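Local coordinates for protein kinase (Staphylococcus aureus subsp. aureus Mu50, PDB 3PY9) that probably senses muropeptides or peptidoglycan fragments through its extracellular PASTA repeats, as part of a membrane-anchored serine/threonine kinase that signals by phosphorylation, at residues Glu19-Phe24 with Leu29-Ile34; Leu83-Ala88 with Leu135-Gly140. All blocks are in the same frame, centred on the assembly; numbering follows the deposited sequence.

Contact 1 (Glu19-Phe24 with Leu29-Ile34); sequences EAEQIF and LKLGKI
Leu31 reaches from the strand toward the helix and is met there by Phe24 and Glu21, which stand one helical turn apart. Followed outward, its CB lies against the carboxylate end of Glu21, 3.8 Å from Glu21 CD. The chain then runs with CG anti to the backbone N (chi1 177°), and the isobutyl group divides its two methyls between the two helix residues. Leu31 CD1 meets the rim of the Phe24 ring, close to the ring plane and 3.8 Å from Phe24 CE2, while Leu31 CD2 comes within 3.5 Å of Glu21 OE1. Glu21 and Leu31 cross at about a right angle, a van der Waals contact in which the extended glutamate lays its carboxylate against the leucine. One face of the Phe24 ring takes the carbonyl oxygen of Ala20, 3.2 Å above the plane and offset toward the rim. Phenylalanine suits this buried place because its flat ring also reaches Val64 and Val66 of strand 63-69. Nearer the turn the backbones join: Leu29 N donates to Phe24 O at 2.8 Å, with an N-H...O angle of 139°. The bond is bent, and it ties the helix to the residue just before the returning strand across only four intervening residues. Beside it Leu29 CB rests 4.1 Å from Phe24 CB, and the leucine also touches Pro10 and Val58. The contact is thus the close helix-to-strand return of a PASTA domain, the segments 19-24 and 30-34 running at 129° to each other. Its chemistry implies mainly apolar packing plus one backbone hydrogen bond; the partly exposed Glu21 adds a dispersion contact with no hydrogen bond across it.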
ATOM      1  N   GLU A  19      32.213  -9.531  44.721  1.00 43.30           N
ATOM      2  CA  GLU A  19      31.693  -9.320  46.077  1.00 43.93           C
ATOM      3  C   GLU A  19      31.346 -10.623  46.813  1.00 44.00           C
ATOM      4  O   GLU A  19      31.673 -10.770  47.993  1.00 44.21           O
ATOM      5  CB  GLU A  19      30.431  -8.462  46.078  1.00 44.29           C
ATOM      6  CG  GLU A  19      30.397  -7.216  45.237  1.00 46.21           C
ATOM      7  CD  GLU A  19      28.968  -6.692  45.165  1.00 50.47           C
ATOM      8  OE1 GLU A  19      28.332  -6.607  46.248  1.00 53.62           O
ATOM      9  OE2 GLU A  19      28.460  -6.394  44.055  1.00 50.80           O
ATOM     10  N   ALA A  20      30.659 -11.549  46.139  1.00 43.46           N
ATOM     11  CA  ALA A  20      30.250 -12.800  46.785  1.00 43.87           C
ATOM     12  C   ALA A  20      31.411 -13.573  47.418  1.00 43.91           C
ATOM     13  O   ALA A  20      31.292 -14.048  48.539  1.00 43.46           O
ATOM     14  CB  ALA A  20      29.462 -13.698  45.813  1.00 43.65           C
ATOM     15  N   GLU A  21      32.528 -13.699  46.699  1.00 44.75           N
ATOM     16  CA  GLU A  21      33.687 -14.423  47.236  1.00 45.60           C
ATOM     17  C   GLU A  21      34.249 -13.691  48.453  1.00 46.09           C
ATOM     18  O   GLU A  21      34.583 -14.310  49.473  1.00 46.12           O
ATOM     19  CB  GLU A  21      34.767 -14.660  46.173  1.00 45.75           C
ATOM     20  CG  GLU A  21      35.924 -15.519  46.692  1.00 46.92           C
ATOM     21  CD  GLU A  21      36.706 -16.223  45.601  1.00 49.53           C
ATOM     22  OE1 GLU A  21      36.701 -15.745  44.433  1.00 50.17           O
ATOM     23  OE2 GLU A  21      37.333 -17.258  45.931  1.00 49.92           O
ATOM     24  N   GLN A  22      34.312 -12.368  48.345  1.00 46.74           N
ATOM     25  CA  GLN A  22      34.589 -11.503  49.494  1.00 47.48           C
ATOM     26  C   GLN A  22      33.688 -11.812  50.709  1.00 46.93           C
ATOM     27  O   GLN A  22      34.196 -12.020  51.808  1.00 47.33           O
ATOM     28  CB  GLN A  22      34.491 -10.035  49.074  1.00 47.93           C
ATOM     29  CG  GLN A  22      35.699  -9.524  48.309  1.00 50.78           C
ATOM     30  CD  GLN A  22      36.676  -8.765  49.193  1.00 55.40           C
ATOM     31  OE1 GLN A  22      37.713  -8.276  48.723  1.00 57.93           O
ATOM     32  NE2 GLN A  22      36.345  -8.646  50.481  1.00 56.50           N
ATOM     33  N   ILE A  23      32.367 -11.868  50.524  1.00 46.42           N
ATOM     34  CA  ILE A  23      31.477 -12.237  51.644  1.00 46.19           C
ATOM     35  C   ILE A  23      31.705 -13.680  52.140  1.00 45.79           C
ATOM     36  O   ILE A  23      31.637 -13.935  53.340  1.00 46.07           O
ATOM     37  CB  ILE A  23      29.957 -11.981  51.333  1.00 46.45           C
ATOM     38  CG1 ILE A  23      29.627 -10.485  51.310  1.00 46.59           C
ATOM     39  CG2 ILE A  23      29.050 -12.621  52.360  1.00 46.12           C
ATOM     40  CD1 ILE A  23      29.497  -9.913  49.936  1.00 47.29           C
ATOM     41  N   PHE A  24      31.973 -14.616  51.225  1.00 45.49           N
ATOM     42  CA  PHE A  24      32.187 -16.021  51.603  1.00 44.80           C
ATOM     43  C   PHE A  24      33.479 -16.213  52.403  1.00 45.09           C
ATOM     44  O   PHE A  24      33.490 -16.966  53.392  1.00 45.24           O
ATOM     45  CB  PHE A  24      32.222 -16.964  50.382  1.00 44.45           C
ATOM     46  CG  PHE A  24      30.903 -17.092  49.632  1.00 42.90           C
ATOM     47  CD1 PHE A  24      29.679 -16.961  50.280  1.00 41.62           C
ATOM     48  CD2 PHE A  24      30.907 -17.382  48.276  1.00 40.41           C
ATOM     49  CE1 PHE A  24      28.467 -17.095  49.574  1.00 42.22           C
ATOM     50  CE2 PHE A  24      29.713 -17.517  47.562  1.00 41.30           C
ATOM     51  CZ  PHE A  24      28.489 -17.370  48.207  1.00 41.48           C
ATOM     52  N   LEU A  29      34.161 -19.550  54.303  1.00 40.05           N
ATOM     53  CA  LEU A  29      33.516 -20.390  53.289  1.00 39.42           C
ATOM     54  C   LEU A  29      34.210 -20.136  51.972  1.00 39.22           C
ATOM     55  O   LEU A  29      34.815 -19.072  51.792  1.00 39.41           O
ATOM     56  CB  LEU A  29      32.029 -20.015  53.128  1.00 39.31           C
ATOM     57  CG  LEU A  29      31.062 -20.076  54.317  1.00 38.85           C
ATOM     58  CD1 LEU A  29      29.699 -19.533  53.932  1.00 37.43           C
ATOM     59  CD2 LEU A  29      30.949 -21.486  54.876  1.00 39.70           C
ATOM     60  N   LYS A  30      34.106 -21.092  51.042  1.00 38.69           N
ATOM     61  CA  LYS A  30      34.733 -20.961  49.727  1.00 38.01           C
ATOM     62  C   LYS A  30      33.717 -20.705  48.624  1.00 37.23           C
ATOM     63  O   LYS A  30      32.599 -21.241  48.675  1.00 36.54           O
ATOM     64  CB  LYS A  30      35.538 -22.221  49.386  1.00 38.55           C
ATOM     65  CG  LYS A  30      36.938 -22.272  49.994  1.00 41.22           C
ATOM     66  CD  LYS A  30      36.934 -22.581  51.501  1.00 42.75           C
ATOM     67  CE  LYS A  30      38.357 -22.512  52.104  1.00 43.24           C
ATOM     68  NZ  LYS A  30      39.078 -23.838  52.060  1.00 45.70           N
ATOM     69  N   LEU A  31      34.104 -19.896  47.631  1.00 35.58           N
ATOM     70  CA  LEU A  31      33.313 -19.782  46.419  1.00 34.82           C
ATOM     71  C   LEU A  31      33.302 -21.144  45.725  1.00 34.43           C
ATOM     72  O   LEU A  31      34.346 -21.715  45.450  1.00 34.28           O
ATOM     73  CB  LEU A  31      33.864 -18.699  45.483  1.00 34.54           C
ATOM     74  CG  LEU A  31      33.149 -18.527  44.139  1.00 34.51           C
ATOM     75  CD1 LEU A  31      31.684 -18.051  44.335  1.00 34.89           C
ATOM     76  CD2 LEU A  31      33.914 -17.575  43.216  1.00 33.94           C
ATOM     77  N   GLY A  32      32.115 -21.675  45.466  1.00 34.03           N
ATOM     78  CA  GLY A  32      32.006 -22.985  44.849  1.00 33.63           C
ATOM     79  C   GLY A  32      31.985 -22.858  43.343  1.00 33.66           C
ATOM     80  O   GLY A  32      32.661 -22.001  42.773  1.00 33.13           O
ATOM     81  N   LYS A  33      31.180 -23.689  42.696  1.00 33.81           N
ATOM     82  CA  LYS A  33      31.097 -23.649  41.256  1.00 34.10           C
ATOM     83  C   LYS A  33      30.295 -22.432  40.791  1.00 34.49           C
ATOM     84  O   LYS A  33      29.412 -21.947  41.496  1.00 34.13           O
ATOM     85  CB  LYS A  33      30.531 -24.971  40.726  1.00 34.83           C
ATOM     86  CG  LYS A  33      31.533 -26.129  40.832  1.00 35.47           C
ATOM     87  CD  LYS A  33      32.841 -25.762  40.092  1.00 37.10           C
ATOM     88  CE  LYS A  33      34.009 -26.708  40.389  1.00 38.74           C
ATOM     89  NZ  LYS A  33      35.344 -26.027  40.118  1.00 39.61           N
ATOM     90  N   ILE A  34      30.624 -21.933  39.608  1.00 34.91           N
ATOM     91  CA  ILE A  34      29.900 -20.818  39.015  1.00 35.49           C
ATOM     92  C   ILE A  34      29.182 -21.329  37.784  1.00 35.74           C
ATOM     93  O   ILE A  34      29.789 -21.924  36.905  1.00 35.12           O
ATOM     94  CB  ILE A  34      30.853 -19.662  38.619  1.00 35.75           C
ATOM     95  CG1 ILE A  34      31.592 -19.121  39.844  1.00 35.07           C
ATOM     96  CG2 ILE A  34      30.095 -18.538  37.895  1.00 36.82           C
ATOM     97  CD1 ILE A  34      32.846 -18.349  39.481  1.00 36.12           C
TER

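Contact 2 (Leu83-Ala88 with Leu135-Gly140); sequences LPKEEA and LYESLG
Lys85 and Glu137 face each other between the first turn of the helix and the strand, meeting through a methylene and not through their charges. Lys85 CD lies 3.3 Å from Glu137 OE1 and 3.7 Å from Glu137 CD. This is the close-packed part of the contact. The lysine is extended through chi1 and chi2, which carries its CD to the carboxylate; the bend at chi3 (79°) then swings CE and NZ, and Lys85 NZ remains 4.3 Å from Glu137 OE1, beyond a salt bridge. Glu137 OE1 is buried, and the model offers it no hydrogen-bond partner. Lysine suits this place because its methylenes bridge the distance while the ammonium stays near the carboxylate, which probably offsets some of the cost of burial. Lys85 is partly exposed and marks the more open side; Ala88, Leu135 and Glu137 are buried. The apolar part is looser: Ala88 CB and Leu135 CD1 only just touch, at 4.1 Å. The small alanine lets the helix come near the strand while the leucine spans the remaining distance. No hydrogen bond links the two segments, whose joint buried surface is just 145 Å². Leu135 also packs on Val100, and Glu137 on Ile102 and Lys104, all of the parallel neighbour strand 100-105; Ala88 meets Ile115 of strand 115-118. Helix 85-93 therefore packs against the central strand, 133-138, of the three-stranded sheet in this PASTA domain.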
ATOM      1  N   LEU A  83       1.382 -11.965   6.435  1.00 41.49           N
ATOM      2  CA  LEU A  83       0.826 -13.304   6.712  1.00 41.27           C
ATOM      3  C   LEU A  83      -0.554 -13.179   7.334  1.00 40.96           C
ATOM      4  O   LEU A  83      -0.835 -12.162   7.978  1.00 41.18           O
ATOM      5  CB  LEU A  83       1.712 -14.076   7.700  1.00 41.62           C
ATOM      6  CG  LEU A  83       3.234 -14.088   7.511  1.00 42.99           C
ATOM      7  CD1 LEU A  83       3.885 -14.876   8.637  1.00 42.72           C
ATOM      8  CD2 LEU A  83       3.638 -14.649   6.116  1.00 44.87           C
ATOM      9  N   PRO A  84      -1.417 -14.217   7.174  1.00 40.78           N
ATOM     10  CA  PRO A  84      -2.693 -14.263   7.905  1.00 40.47           C
ATOM     11  C   PRO A  84      -2.436 -14.311   9.409  1.00 40.76           C
ATOM     12  O   PRO A  84      -1.401 -14.827   9.827  1.00 40.58           O
ATOM     13  CB  PRO A  84      -3.325 -15.585   7.464  1.00 40.39           C
ATOM     14  CG  PRO A  84      -2.608 -16.005   6.269  1.00 40.05           C
ATOM     15  CD  PRO A  84      -1.236 -15.403   6.317  1.00 40.32           C
ATOM     16  N   LYS A  85      -3.389 -13.806  10.196  1.00 40.93           N
ATOM     17  CA  LYS A  85      -3.239 -13.649  11.644  1.00 41.45           C
ATOM     18  C   LYS A  85      -2.729 -14.886  12.355  1.00 41.86           C
ATOM     19  O   LYS A  85      -1.812 -14.800  13.160  1.00 41.98           O
ATOM     20  CB  LYS A  85      -4.554 -13.184  12.297  1.00 41.14           C
ATOM     21  CG  LYS A  85      -4.410 -12.871  13.781  1.00 40.12           C
ATOM     22  CD  LYS A  85      -5.687 -12.393  14.427  1.00 41.75           C
ATOM     23  CE  LYS A  85      -6.640 -13.528  14.749  1.00 44.18           C
ATOM     24  NZ  LYS A  85      -7.691 -13.080  15.719  1.00 46.66           N
ATOM     25  N   GLU A  86      -3.339 -16.032  12.074  1.00 43.09           N
ATOM     26  CA  GLU A  86      -2.985 -17.272  12.775  1.00 44.02           C
ATOM     27  C   GLU A  86      -1.583 -17.779  12.434  1.00 43.77           C
ATOM     28  O   GLU A  86      -0.872 -18.229  13.330  1.00 43.44           O
ATOM     29  CB  GLU A  86      -4.064 -18.359  12.589  1.00 44.76           C
ATOM     30  CG  GLU A  86      -4.229 -18.922  11.176  1.00 48.00           C
ATOM     31  CD  GLU A  86      -3.968 -20.426  11.103  1.00 52.87           C
ATOM     32  OE1 GLU A  86      -4.737 -21.188  11.737  1.00 53.38           O
ATOM     33  OE2 GLU A  86      -3.008 -20.844  10.397  1.00 54.25           O
ATOM     34  N   GLU A  87      -1.180 -17.680  11.159  1.00 43.85           N
ATOM     35  CA  GLU A  87       0.208 -18.001  10.761  1.00 44.14           C
ATOM     36  C   GLU A  87       1.202 -17.123  11.544  1.00 43.99           C
ATOM     37  O   GLU A  87       2.195 -17.614  12.083  1.00 43.16           O
ATOM     38  CB  GLU A  87       0.415 -17.866   9.239  1.00 44.24           C
ATOM     39  CG  GLU A  87       1.795 -18.363   8.695  1.00 43.90           C
ATOM     40  CD  GLU A  87       1.971 -18.161   7.172  1.00 44.41           C
ATOM     41  OE1 GLU A  87       1.033 -17.695   6.502  1.00 44.61           O
ATOM     42  OE2 GLU A  87       3.042 -18.489   6.620  1.00 45.02           O
ATOM     43  N   ALA A  88       0.893 -15.830  11.618  1.00 44.34           N
ATOM     44  CA  ALA A  88       1.704 -14.849  12.336  1.00 44.45           C
ATOM     45  C   ALA A  88       1.940 -15.229  13.809  1.00 44.81           C
ATOM     46  O   ALA A  88       3.057 -15.111  14.314  1.00 43.88           O
ATOM     47  CB  ALA A  88       1.045 -13.495  12.248  1.00 43.98           C
ATOM     48  N   LEU A 135       0.639  -6.606  17.242  1.00 35.40           N
ATOM     49  CA  LEU A 135       0.468  -6.884  15.844  1.00 34.62           C
ATOM     50  C   LEU A 135      -0.746  -6.119  15.356  1.00 34.50           C
ATOM     51  O   LEU A 135      -1.776  -6.041  16.060  1.00 34.70           O
ATOM     52  CB  LEU A 135       0.276  -8.392  15.591  1.00 34.59           C
ATOM     53  CG  LEU A 135       1.447  -9.355  15.886  1.00 33.72           C
ATOM     54  CD1 LEU A 135       1.141 -10.728  15.338  1.00 32.17           C
ATOM     55  CD2 LEU A 135       2.820  -8.888  15.348  1.00 30.91           C
ATOM     56  N   TYR A 136      -0.621  -5.563  14.156  1.00 33.07           N
ATOM     57  CA  TYR A 136      -1.663  -4.741  13.592  1.00 32.31           C
ATOM     58  C   TYR A 136      -2.287  -5.527  12.465  1.00 31.66           C
ATOM     59  O   TYR A 136      -1.664  -5.744  11.420  1.00 31.33           O
ATOM     60  CB  TYR A 136      -1.093  -3.411  13.102  1.00 32.36           C
ATOM     61  CG  TYR A 136      -0.575  -2.522  14.221  1.00 32.96           C
ATOM     62  CD1 TYR A 136      -1.380  -1.538  14.776  1.00 32.28           C
ATOM     63  CD2 TYR A 136       0.717  -2.679  14.729  1.00 32.04           C
ATOM     64  CE1 TYR A 136      -0.911  -0.724  15.791  1.00 34.38           C
ATOM     65  CE2 TYR A 136       1.191  -1.865  15.746  1.00 32.74           C
ATOM     66  CZ  TYR A 136       0.367  -0.891  16.270  1.00 33.18           C
ATOM     67  OH  TYR A 136       0.814  -0.064  17.280  1.00 35.51           O
ATOM     68  N   GLU A 137      -3.513  -5.975  12.703  1.00 30.36           N
ATOM     69  CA  GLU A 137      -4.209  -6.833  11.764  1.00 29.88           C
ATOM     70  C   GLU A 137      -5.038  -5.962  10.853  1.00 29.63           C
ATOM     71  O   GLU A 137      -5.779  -5.127  11.343  1.00 29.77           O
ATOM     72  CB  GLU A 137      -5.134  -7.778  12.527  1.00 29.27           C
ATOM     73  CG  GLU A 137      -5.845  -8.792  11.670  1.00 28.75           C
ATOM     74  CD  GLU A 137      -6.895  -9.559  12.436  1.00 28.46           C
ATOM     75  OE1 GLU A 137      -6.977  -9.397  13.665  1.00 30.25           O
ATOM     76  OE2 GLU A 137      -7.654 -10.320  11.813  1.00 29.15           O
ATOM     77  N   SER A 138      -4.936  -6.177   9.542  1.00 29.48           N
ATOM     78  CA  SER A 138      -5.696  -5.384   8.573  1.00 29.70           C
ATOM     79  C   SER A 138      -7.200  -5.685   8.612  1.00 29.50           C
ATOM     80  O   SER A 138      -7.607  -6.835   8.668  1.00 29.63           O
ATOM     81  CB  SER A 138      -5.174  -5.629   7.151  1.00 29.83           C
ATOM     82  OG  SER A 138      -5.953  -4.897   6.207  1.00 30.35           O
ATOM     83  N   LEU A 139      -8.012  -4.646   8.560  1.00 28.62           N
ATOM     84  CA  LEU A 139      -9.441  -4.817   8.326  1.00 28.97           C
ATOM     85  C   LEU A 139      -9.760  -4.592   6.850  1.00 28.39           C
ATOM     86  O   LEU A 139     -10.916  -4.409   6.496  1.00 28.52           O
ATOM     87  CB  LEU A 139     -10.262  -3.842   9.186  1.00 28.91           C
ATOM     88  CG  LEU A 139     -10.283  -3.995  10.709  1.00 28.63           C
ATOM     89  CD1 LEU A 139     -10.886  -2.786  11.359  1.00 28.94           C
ATOM     90  CD2 LEU A 139     -11.043  -5.254  11.122  1.00 30.21           C
ATOM     91  N   GLY A 140      -8.726  -4.606   6.005  1.00 28.19           N
ATOM     92  CA  GLY A 140      -8.848  -4.171   4.607  1.00 27.68           C
ATOM     93  C   GLY A 140      -8.980  -2.663   4.532  1.00 27.89           C
ATOM     94  O   GLY A 140      -8.898  -1.973   5.561  1.00 27.19           O
TER

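Both contacts set the helix of a PASTA domain against its three-stranded sheet, but in different domains, with centres 52 Å apart and no touch between them. Contact 1 uses an edge strand, 30-37, reached soon after the helix; contact 2 uses the central strand 133-138, far later in the chain. Their chemistry also differs. Contact 1 is partly buried, buries about twice the surface, and combines aromatic and aliphatic packing with a backbone bond and a glutamate lying against a leucine. Contact 2 is buried yet smaller, relying on a lysine-carboxylate approach and one light apolar touch. Together they illustrate local and long-range attachment of the helix in the same fold.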